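Long-range contacts in beta-xylanase (Caldicellulosiruptor kristjanssonii, PDB 7NWN), which probably binds plant cell-wall polysaccharide through its family 9 carbohydrate-binding module, part of a multimodular, hyperthermostable xylanase-glucuronoyl esterase: residues I23-S29 against F61-D67; V31-D37 against R145-R149. All coordinates share one frame; numbering follows the deposited sequence. Where two conformers were deposited one is given.

Contact 1 (I23-S29 against F61-D67); sequences IYVSYGS and FKLMWDD. With EDO (1,2-ethanediol), chain O; EDO (1,2-ethanediol), chain J.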
ATOM      1  N   ILE A  23       6.210   7.781  -8.041  1.00 42.44           N
ATOM      2  CA  ILE A  23       7.146   6.740  -7.592  1.00 44.56           C
ATOM      3  C   ILE A  23       7.371   5.758  -8.761  1.00 34.18           C
ATOM      4  O   ILE A  23       6.404   5.309  -9.403  1.00 42.68           O
ATOM      5  CB  ILE A  23       6.573   6.022  -6.341  1.00 43.33           C
ATOM      6  CG1 ILE A  23       6.484   6.976  -5.149  1.00 46.83           C
ATOM      7  CG2 ILE A  23       7.355   4.752  -5.991  1.00 41.01           C
ATOM      8  CD1 ILE A  23       5.570   6.493  -4.038  1.00 42.55           C
ATOM      9  N   TYR A  24       8.653   5.483  -9.062  1.00 41.34           N
ATOM     10  CA  TYR A  24       9.057   4.503 -10.069  1.00 39.29           C
ATOM     11  C   TYR A  24       9.151   3.160  -9.331  1.00 37.06           C
ATOM     12  O   TYR A  24       9.758   3.101  -8.286  1.00 39.38           O
ATOM     13  CB  TYR A  24      10.386   4.943 -10.732  1.00 43.26           C
ATOM     14  CG  TYR A  24      10.206   6.179 -11.579  1.00 46.97           C
ATOM     15  CD1 TYR A  24       9.758   6.081 -12.893  1.00 50.47           C
ATOM     16  CD2 TYR A  24      10.359   7.458 -11.031  1.00 55.90           C
ATOM     17  CE1 TYR A  24       9.528   7.217 -13.665  1.00 59.32           C
ATOM     18  CE2 TYR A  24      10.145   8.608 -11.790  1.00 55.25           C
ATOM     19  CZ  TYR A  24       9.729   8.476 -13.111  1.00 61.08           C
ATOM     20  OH  TYR A  24       9.488   9.579 -13.866  1.00 67.92           O
ATOM     21  N   VAL A  25       8.430   2.154  -9.806  1.00 39.93           N
ATOM     22  CA  VAL A  25       8.349   0.846  -9.168  1.00 37.06           C
ATOM     23  C   VAL A  25       9.110  -0.179 -10.010  1.00 37.93           C
ATOM     24  O   VAL A  25       8.780  -0.427 -11.184  1.00 36.56           O
ATOM     25  CB  VAL A  25       6.875   0.437  -9.076  1.00 35.89           C
ATOM     26  CG1 VAL A  25       6.684  -0.889  -8.302  1.00 33.66           C
ATOM     27  CG2 VAL A  25       6.028   1.584  -8.514  1.00 36.50           C
ATOM     28  N   SER A  26      10.089  -0.814  -9.367  1.00 35.83           N
ATOM     29  CA  SER A  26      10.831  -1.911  -9.982  1.00 33.81           C
ATOM     30  C   SER A  26      10.047  -3.231 -10.006  1.00 38.42           C
ATOM     31  O   SER A  26       9.148  -3.475  -9.197  1.00 36.31           O
ATOM     32  CB  SER A  26      12.094  -2.097  -9.235  1.00 34.90           C
ATOM     33  OG  SER A  26      12.846  -0.917  -9.377  1.00 34.18           O
ATOM     34  N   TYR A  27      10.486  -4.106 -10.924  1.00 33.83           N
ATOM     35  CA  TYR A  27       9.873  -5.377 -11.260  1.00 36.76           C
ATOM     36  C   TYR A  27      10.445  -6.430 -10.317  1.00 32.83           C
ATOM     37  O   TYR A  27      11.664  -6.484 -10.095  1.00 32.90           O
ATOM     38  CB  TYR A  27      10.186  -5.759 -12.712  1.00 31.98           C
ATOM     39  CG  TYR A  27       9.554  -7.065 -13.106  1.00 32.67           C
ATOM     40  CD1 TYR A  27      10.217  -8.276 -12.908  1.00 40.55           C
ATOM     41  CD2 TYR A  27       8.300  -7.092 -13.667  1.00 33.21           C
ATOM     42  CE1 TYR A  27       9.627  -9.485 -13.251  1.00 44.70           C
ATOM     43  CE2 TYR A  27       7.694  -8.293 -13.991  1.00 35.70           C
ATOM     44  CZ  TYR A  27       8.356  -9.490 -13.803  1.00 43.34           C
ATOM     45  OH  TYR A  27       7.713 -10.633 -14.170  1.00 48.40           O
ATOM     46  N   GLY A  28       9.550  -7.259  -9.771  1.00 33.97           N
ATOM     47  CA  GLY A  28      10.004  -8.300  -8.839  1.00 33.74           C
ATOM     48  C   GLY A  28       8.814  -8.996  -8.201  1.00 32.18           C
ATOM     49  O   GLY A  28       7.701  -8.467  -8.236  1.00 31.07           O
ATOM     50  N   SER A  29       9.059 -10.210  -7.690  0.50 31.48           N
ATOM     51  CA  SER A  29       8.014 -11.090  -7.198  0.50 30.34           C
ATOM     52  C   SER A  29       8.385 -11.508  -5.776  0.50 33.83           C
ATOM     53  O   SER A  29       9.130 -12.457  -5.588  0.50 33.90           O
ATOM     54  CB  SER A  29       7.861 -12.308  -8.083  0.50 29.29           C
ATOM     55  OG  SER A  29       7.402 -11.956  -9.379  0.50 25.41           O
ATOM     56  N   PHE A  61       7.177   2.687   3.184  1.00 32.58           N
ATOM     57  CA  PHE A  61       6.692   1.565   2.392  1.00 33.85           C
ATOM     58  C   PHE A  61       7.534   1.468   1.130  1.00 36.43           C
ATOM     59  O   PHE A  61       8.114   2.474   0.701  1.00 34.60           O
ATOM     60  CB  PHE A  61       5.192   1.701   2.106  1.00 32.62           C
ATOM     61  CG  PHE A  61       4.868   2.810   1.138  1.00 34.89           C
ATOM     62  CD1 PHE A  61       4.660   4.111   1.588  1.00 35.05           C
ATOM     63  CD2 PHE A  61       4.783   2.550  -0.230  1.00 34.01           C
ATOM     64  CE1 PHE A  61       4.388   5.138   0.686  1.00 35.79           C
ATOM     65  CE2 PHE A  61       4.502   3.571  -1.140  1.00 36.89           C
ATOM     66  CZ  PHE A  61       4.313   4.870  -0.686  1.00 36.32           C
ATOM     67  N   LYS A  62       7.554   0.245   0.570  1.00 32.50           N
ATOM     68  CA  LYS A  62       8.219  -0.060  -0.687  1.00 34.00           C
ATOM     69  C   LYS A  62       7.177  -0.668  -1.611  1.00 32.41           C
ATOM     70  O   LYS A  62       6.211  -1.260  -1.123  1.00 29.79           O
ATOM     71  CB  LYS A  62       9.341  -1.059  -0.437  1.00 32.43           C
ATOM     72  CG  LYS A  62      10.515  -0.453   0.332  1.00 33.37           C
ATOM     73  CD  LYS A  62      11.662  -1.427   0.585  1.00 36.76           C
ATOM     74  CE  LYS A  62      12.875  -0.715   1.174  1.00 33.96           C
ATOM     75  NZ  LYS A  62      14.015  -1.623   1.268  1.00 37.91           N
ATOM     76  N   LEU A  63       7.431  -0.559  -2.914  1.00 28.08           N
ATOM     77  CA  LEU A  63       6.514  -1.038  -3.924  1.00 32.17           C
ATOM     78  C   LEU A  63       7.317  -1.914  -4.857  1.00 33.99           C
ATOM     79  O   LEU A  63       8.512  -1.658  -5.045  1.00 31.62           O
ATOM     80  CB  LEU A  63       5.938   0.158  -4.717  1.00 34.81           C
ATOM     81  CG  LEU A  63       4.950   1.059  -3.971  1.00 37.31           C
ATOM     82  CD1 LEU A  63       4.351   2.138  -4.908  1.00 35.10           C
ATOM     83  CD2 LEU A  63       3.836   0.237  -3.335  1.00 31.93           C
ATOM     84  N   MET A  64       6.628  -2.877  -5.481  1.00 34.07           N
ATOM     85  CA  MET A  64       7.257  -3.743  -6.473  1.00 36.59           C
ATOM     86  C   MET A  64       6.118  -4.236  -7.359  1.00 36.30           C
ATOM     87  O   MET A  64       4.975  -4.266  -6.904  1.00 32.83           O
ATOM     88  CB  MET A  64       7.967  -4.906  -5.765  1.00 37.69           C
ATOM     89  CG  MET A  64       9.001  -5.650  -6.614  1.00 44.21           C
ATOM     90  SD  MET A  64      10.063  -6.756  -5.626  1.00 42.94           S
ATOM     91  CE  MET A  64      10.917  -5.594  -4.597  1.00 39.83           C
ATOM     92  N   TRP A  65       6.396  -4.571  -8.626  1.00 33.86           N
ATOM     93  CA  TRP A  65       5.355  -5.138  -9.473  1.00 32.02           C
ATOM     94  C   TRP A  65       5.862  -6.365 -10.218  1.00 30.86           C
ATOM     95  O   TRP A  65       7.047  -6.470 -10.508  1.00 34.03           O
ATOM     96  CB  TRP A  65       4.864  -4.105 -10.498  1.00 36.12           C
ATOM     97  CG  TRP A  65       5.855  -3.778 -11.582  1.00 33.00           C
ATOM     98  CD1 TRP A  65       6.956  -2.971 -11.485  1.00 33.59           C
ATOM     99  CD2 TRP A  65       5.805  -4.229 -12.947  1.00 33.71           C
ATOM    100  NE1 TRP A  65       7.598  -2.874 -12.697  1.00 35.03           N
ATOM    101  CE2 TRP A  65       6.897  -3.620 -13.621  1.00 37.77           C
ATOM    102  CE3 TRP A  65       4.944  -5.074 -13.665  1.00 39.08           C
ATOM    103  CZ2 TRP A  65       7.153  -3.866 -14.977  1.00 35.12           C
ATOM    104  CZ3 TRP A  65       5.160  -5.263 -15.025  1.00 38.45           C
ATOM    105  CH2 TRP A  65       6.283  -4.705 -15.645  1.00 32.72           C
ATOM    106  N   ASP A  66       4.928  -7.249 -10.544  1.00 31.59           N
ATOM    107  CA  ASP A  66       5.223  -8.321 -11.471  1.00 36.77           C
ATOM    108  C   ASP A  66       4.098  -8.386 -12.504  1.00 38.40           C
ATOM    109  O   ASP A  66       3.147  -7.618 -12.433  1.00 37.32           O
ATOM    110  CB  ASP A  66       5.542  -9.647 -10.763  1.00 33.00           C
ATOM    111  CG  ASP A  66       4.381 -10.353 -10.079  1.00 34.23           C
ATOM    112  OD1 ASP A  66       3.215 -10.158 -10.481  1.00 34.01           O
ATOM    113  OD2 ASP A  66       4.666 -11.190  -9.203  1.00 35.21           O
ATOM    114  N   ASP A  67       4.151  -9.399 -13.371  1.00 36.65           N
ATOM    115  CA  ASP A  67       3.199  -9.506 -14.464  1.00 41.38           C
ATOM    116  C   ASP A  67       1.768  -9.561 -13.958  1.00 38.21           C
ATOM    117  O   ASP A  67       0.899  -9.237 -14.750  1.00 42.97           O
ATOM    118  CB  ASP A  67       3.444 -10.741 -15.353  1.00 38.43           C
ATOM    119  CG  ASP A  67       4.743 -10.621 -16.138  1.00 49.67           C
ATOM    120  OD1 ASP A  67       5.321  -9.498 -16.213  1.00 49.78           O
ATOM    121  OD2 ASP A  67       5.214 -11.648 -16.590  1.00 52.03           O
TER
HETATM  122  C1  EDO O 314      11.165 -14.544  -6.253  1.00 87.62           C
HETATM  123  O1  EDO O 314      10.879 -14.077  -4.932  1.00 58.84           O
HETATM  124  C2  EDO O 314      11.941 -13.614  -7.124  1.00 72.12           C
HETATM  125  O2  EDO O 314      13.328 -13.542  -6.805  1.00 73.78           O
HETATM  126  C1  EDO J 309      -2.634 -11.431 -15.585  1.00 91.08           C
HETATM  127  O1  EDO J 309      -1.707 -10.488 -16.103  1.00 83.67           O
HETATM  128  C2  EDO J 309      -3.884 -10.802 -15.102  1.00 83.75           C
HETATM  129  O2  EDO J 309      -4.841 -10.602 -16.133  1.00 81.10           O
HETATM  130  O   HOH W   1      10.361  -0.397  -6.595  1.00 36.81           O
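Two backbone hydrogen bonds join Ser26-Gly28 to Trp65: Trp65 N donates to Ser26 O at 3.0 Å, and Gly28 N donates to Trp65 O at 2.7 Å. Together they make Tyr27-Trp65 a single isolated bridge, and a water adds one more link, accepting from Ser26 N and donating to Leu63 O. Beyond the bridge, the hydroxyl of Ser29 donates to the anti side of the Asp66 carboxylate, OG to OD2 2.8 Å, an oxygen that Tyr71 also reaches. A weak bond from Tyr27 OH finds Asp67 OD1, whose stronger partner is Arg205.

The aromatic pair shows how one backbone bridge can set two rings against each other. With CG anti to the backbone N (chi1 -179°), Tyr27 brings its CD2 edge down on one face of the Trp65 indole in a T-shaped stack, planes at 88° and the centroid of the Tyr27 ring 4.9 Å from that of the six-membered ring of Trp65. Tyr27 CA lies over the five-membered ring of the same indole as a CH-pi contact. Trp65 NE1 donates a hydrogen bond to Lys203 O. A leucine in place of Trp65 would probably leave the Tyr27 edge without its aromatic face and Lys203 O without its indole donor.

Further back, Val25 presses CG1 onto Met64 CA at 3.4 Å and onto the Leu63 CB, while Ile23 CD1 meets Phe61 CZ. Strand 198-202 pairs in parallel with strand 22-25, its Ile200 and Leu202 extending the apolar layer against Leu63 and Trp65. The packing joins that sheet to the one holding strand 58-66, as in the beta-sandwich of family 9 carbohydrate-binding modules.

Contact 2 (V31-D37 against R145-R149); sequences VIDGEVD and RVEAR. With CA (calcium ion), chain R.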
ATOM      1  N   VAL A  31       7.668 -12.938  -1.757  1.00 29.37           N
ATOM      2  CA  VAL A  31       6.883 -13.950  -1.057  1.00 28.61           C
ATOM      3  C   VAL A  31       6.068 -13.256   0.032  1.00 29.14           C
ATOM      4  O   VAL A  31       6.643 -12.529   0.850  1.00 27.23           O
ATOM      5  CB  VAL A  31       7.850 -15.011  -0.494  1.00 30.16           C
ATOM      6  CG1 VAL A  31       7.147 -16.024   0.428  1.00 28.84           C
ATOM      7  CG2 VAL A  31       8.575 -15.723  -1.670  1.00 31.33           C
ATOM      8  N   ILE A  32       4.755 -13.552   0.070  1.00 30.50           N
ATOM      9  CA  ILE A  32       3.854 -12.892   1.017  1.00 28.57           C
ATOM     10  C   ILE A  32       3.891 -13.683   2.332  1.00 30.77           C
ATOM     11  O   ILE A  32       3.299 -14.779   2.412  1.00 26.00           O
ATOM     12  CB  ILE A  32       2.406 -12.773   0.444  1.00 33.32           C
ATOM     13  CG1 ILE A  32       2.376 -12.053  -0.926  1.00 30.65           C
ATOM     14  CG2 ILE A  32       1.490 -12.067   1.456  1.00 29.96           C
ATOM     15  CD1 ILE A  32       2.965 -10.652  -0.860  1.00 32.74           C
ATOM     16  N   ASP A  33       4.568 -13.126   3.354  1.00 29.43           N
ATOM     17  CA  ASP A  33       4.730 -13.861   4.614  1.00 29.45           C
ATOM     18  C   ASP A  33       5.015 -12.925   5.783  1.00 29.73           C
ATOM     19  O   ASP A  33       5.197 -13.438   6.889  1.00 29.62           O
ATOM     20  CB  ASP A  33       5.923 -14.840   4.523  1.00 29.86           C
ATOM     21  CG  ASP A  33       7.231 -14.177   4.074  1.00 33.80           C
ATOM     22  OD1 ASP A  33       7.313 -12.918   3.931  1.00 31.29           O
ATOM     23  OD2 ASP A  33       8.184 -14.905   3.935  1.00 35.03           O
ATOM     24  N   GLY A  34       5.075 -11.600   5.554  1.00 29.91           N
ATOM     25  CA  GLY A  34       5.376 -10.670   6.630  1.00 31.22           C
ATOM     26  C   GLY A  34       6.882 -10.514   6.880  1.00 36.96           C
ATOM     27  O   GLY A  34       7.280  -9.770   7.783  1.00 31.15           O
ATOM     28  N   GLU A  35       7.711 -11.227   6.100  1.00 28.53           N
ATOM     29  CA  GLU A  35       9.178 -11.157   6.253  1.00 30.64           C
ATOM     30  C   GLU A  35       9.745 -10.379   5.056  1.00 30.80           C
ATOM     31  O   GLU A  35       9.174 -10.401   3.952  1.00 30.43           O
ATOM     32  CB  GLU A  35       9.778 -12.578   6.270  1.00 29.49           C
ATOM     33  CG  GLU A  35       9.244 -13.474   7.403  1.00 32.22           C
ATOM     34  CD  GLU A  35       9.688 -13.048   8.826  1.00 33.38           C
ATOM     35  OE1 GLU A  35      10.734 -12.383   8.975  1.00 37.89           O
ATOM     36  OE2 GLU A  35       8.895 -13.245   9.778  1.00 35.50           O
ATOM     37  N   VAL A  36      10.890  -9.731   5.270  1.00 31.09           N
ATOM     38  CA  VAL A  36      11.492  -8.842   4.293  1.00 30.18           C
ATOM     39  C   VAL A  36      12.381  -9.699   3.414  1.00 33.29           C
ATOM     40  O   VAL A  36      13.516 -10.013   3.787  1.00 32.35           O
ATOM     41  CB  VAL A  36      12.333  -7.733   4.960  1.00 36.04           C
ATOM     42  CG1 VAL A  36      12.944  -6.787   3.918  1.00 30.93           C
ATOM     43  CG2 VAL A  36      11.516  -6.966   6.003  1.00 34.92           C
ATOM     44  N   ASP A  37      11.851 -10.060   2.252  1.00 30.25           N
ATOM     45  CA  ASP A  37      12.618 -10.768   1.219  1.00 30.70           C
ATOM     46  C   ASP A  37      13.898  -9.982   0.927  1.00 31.63           C
ATOM     47  O   ASP A  37      13.865  -8.741   0.898  1.00 29.04           O
ATOM     48  CB  ASP A  37      11.894 -10.735  -0.146  1.00 29.34           C
ATOM     49  CG  ASP A  37      10.487 -11.321  -0.099  1.00 31.13           C
ATOM     50  OD1 ASP A  37       9.699 -10.872   0.741  1.00 27.61           O
ATOM     51  OD2 ASP A  37      10.189 -12.229  -0.904  1.00 31.23           O
ATOM     52  N   ARG A 145       4.482  -4.659  10.584  1.00 29.18           N
ATOM     53  CA  ARG A 145       4.799  -4.653   9.174  1.00 29.42           C
ATOM     54  C   ARG A 145       3.571  -5.227   8.457  1.00 31.58           C
ATOM     55  O   ARG A 145       2.943  -6.137   9.008  1.00 30.27           O
ATOM     56  CB  ARG A 145       5.997  -5.586   8.960  1.00 28.95           C
ATOM     57  CG  ARG A 145       6.386  -5.736   7.498  1.00 31.16           C
ATOM     58  CD  ARG A 145       7.600  -6.653   7.323  1.00 33.73           C
ATOM     59  NE  ARG A 145       8.783  -6.093   7.968  1.00 32.00           N
ATOM     60  CZ  ARG A 145       9.549  -6.766   8.811  1.00 30.43           C
ATOM     61  NH1 ARG A 145       9.281  -8.049   9.058  1.00 28.86           N
ATOM     62  NH2 ARG A 145      10.575  -6.126   9.384  1.00 30.32           N
ATOM     63  N   VAL A 146       3.284  -4.709   7.241  1.00 30.22           N
ATOM     64  CA  VAL A 146       2.241  -5.219   6.365  1.00 29.22           C
ATOM     65  C   VAL A 146       2.958  -5.599   5.080  1.00 29.77           C
ATOM     66  O   VAL A 146       3.806  -4.837   4.635  1.00 31.68           O
ATOM     67  CB  VAL A 146       1.166  -4.156   6.078  1.00 33.29           C
ATOM     68  CG1 VAL A 146       0.182  -4.649   5.012  1.00 29.23           C
ATOM     69  CG2 VAL A 146       0.444  -3.787   7.403  1.00 30.56           C
ATOM     70  N   GLU A 147       2.680  -6.805   4.580  1.00 28.70           N
ATOM     71  CA  GLU A 147       3.139  -7.176   3.250  1.00 27.47           C
ATOM     72  C   GLU A 147       1.904  -7.588   2.448  1.00 28.32           C
ATOM     73  O   GLU A 147       1.191  -8.465   2.892  1.00 28.93           O
ATOM     74  CB  GLU A 147       4.114  -8.338   3.375  1.00 31.50           C
ATOM     75  CG  GLU A 147       4.884  -8.598   2.055  1.00 34.65           C
ATOM     76  CD  GLU A 147       6.054  -9.556   2.236  1.00 28.61           C
ATOM     77  OE1 GLU A 147       5.976 -10.435   3.136  1.00 29.18           O
ATOM     78  OE2 GLU A 147       7.066  -9.400   1.513  1.00 31.80           O
ATOM     79  N   ALA A 148       1.677  -6.933   1.303  1.00 29.53           N
ATOM     80  CA  ALA A 148       0.390  -6.990   0.603  1.00 31.65           C
ATOM     81  C   ALA A 148       0.620  -7.259  -0.889  1.00 31.09           C
ATOM     82  O   ALA A 148       1.572  -6.739  -1.495  1.00 31.96           O
ATOM     83  CB  ALA A 148      -0.368  -5.688   0.802  1.00 29.52           C
ATOM     84  N   ARG A 149      -0.311  -8.024  -1.459  1.00 28.75           N
ATOM     85  CA  ARG A 149      -0.339  -8.249  -2.896  1.00 32.22           C
ATOM     86  C   ARG A 149      -1.729  -7.848  -3.399  1.00 29.90           C
ATOM     87  O   ARG A 149      -2.728  -8.268  -2.802  1.00 29.70           O
ATOM     88  CB  ARG A 149      -0.082  -9.732  -3.171  1.00 31.50           C
ATOM     89  CG  ARG A 149      -0.057 -10.091  -4.660  1.00 29.83           C
ATOM     90  CD  ARG A 149       0.077 -11.612  -4.902  1.00 33.13           C
ATOM     91  NE  ARG A 149       0.372 -11.964  -6.311  1.00 31.28           N
ATOM     92  CZ  ARG A 149      -0.600 -12.349  -7.140  1.00 33.05           C
ATOM     93  NH1 ARG A 149      -1.862 -12.428  -6.708  1.00 32.05           N
ATOM     94  NH2 ARG A 149      -0.291 -12.723  -8.365  1.00 34.02           N
TER
HETATM   95 CA    CA R 317       8.086 -11.486   2.264  1.00 29.05          CA
HETATM   96  O   HOH W   2       9.755 -13.264   2.487  1.00 27.35           O
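One face of the Arg145 guanidinium carries a methyl of Val36, CG2 standing 3.4 Å from CZ and over the centre of the group, while the edge is taken by Gly34 O. That edge bond is nearly straight, NH1 to O 2.9 Å with 165° at the hydrogen, and lies in both the carbonyl and the guanidinium planes. A bend at chi3 (-63°) turns the arginine's end across the loop, and Glu75 pairs with its NE.

The Glu147 carboxylate is the second flat group, and it grips calcium with both oxygens, OE1 at 2.5 Å and OE2 at 2.4 Å from the ion. Its plane stands 82° from that of Asp37, whose OD1 also binds the metal. OE1 takes two further backbone donors: Gly34 N, at 2.8 Å and nearly in line with the C-O bond though bent at the hydrogen, and Asp33 N from above the carboxylate plane. Trp40 donates to OE2, so both oxygens are fixed by more than the ion.

Loop 31-37 thus wraps the calcium as a compact binding loop, supplying Val31 O, Asp33 OD1, Glu35 O and Asp37 OD1, with a strand residue and one water completing seven ligand atoms. Within it, Asp33 OD1 accepts from Glu35 N to form an Asx turn, and Asp37 OD2 accepts from Val31 N, tying one end of the loop to the other. At the backbone angles of Gly34, with its positive phi, a side chain would be jammed against the preceding carbonyl.

Beside the metal, Ile32 extends CD1 to within 3.9 Å of Arg149 CB and also touches Glu147 CG.

How the contacts relate
Contact 1 and contact 2 follow one another along the chain, residues 23-29 running almost directly into 31-37, and their centres lie about 13 Å apart. Their partners, 61-67 and 145-149, belong to the same four-stranded antiparallel sheet, where strand 69-77 separates strand 58-66 from strand 143-151. Along the chain the two contacts interleave: 23-29, 31-37, then 61-67, the partner of the first, and 145-149, the partner of the second. One continuous N-terminal stretch thus crosses from strand 22-25 of the other sheet to the edge strand 58-66, and then on to the calcium site at strand 143-151.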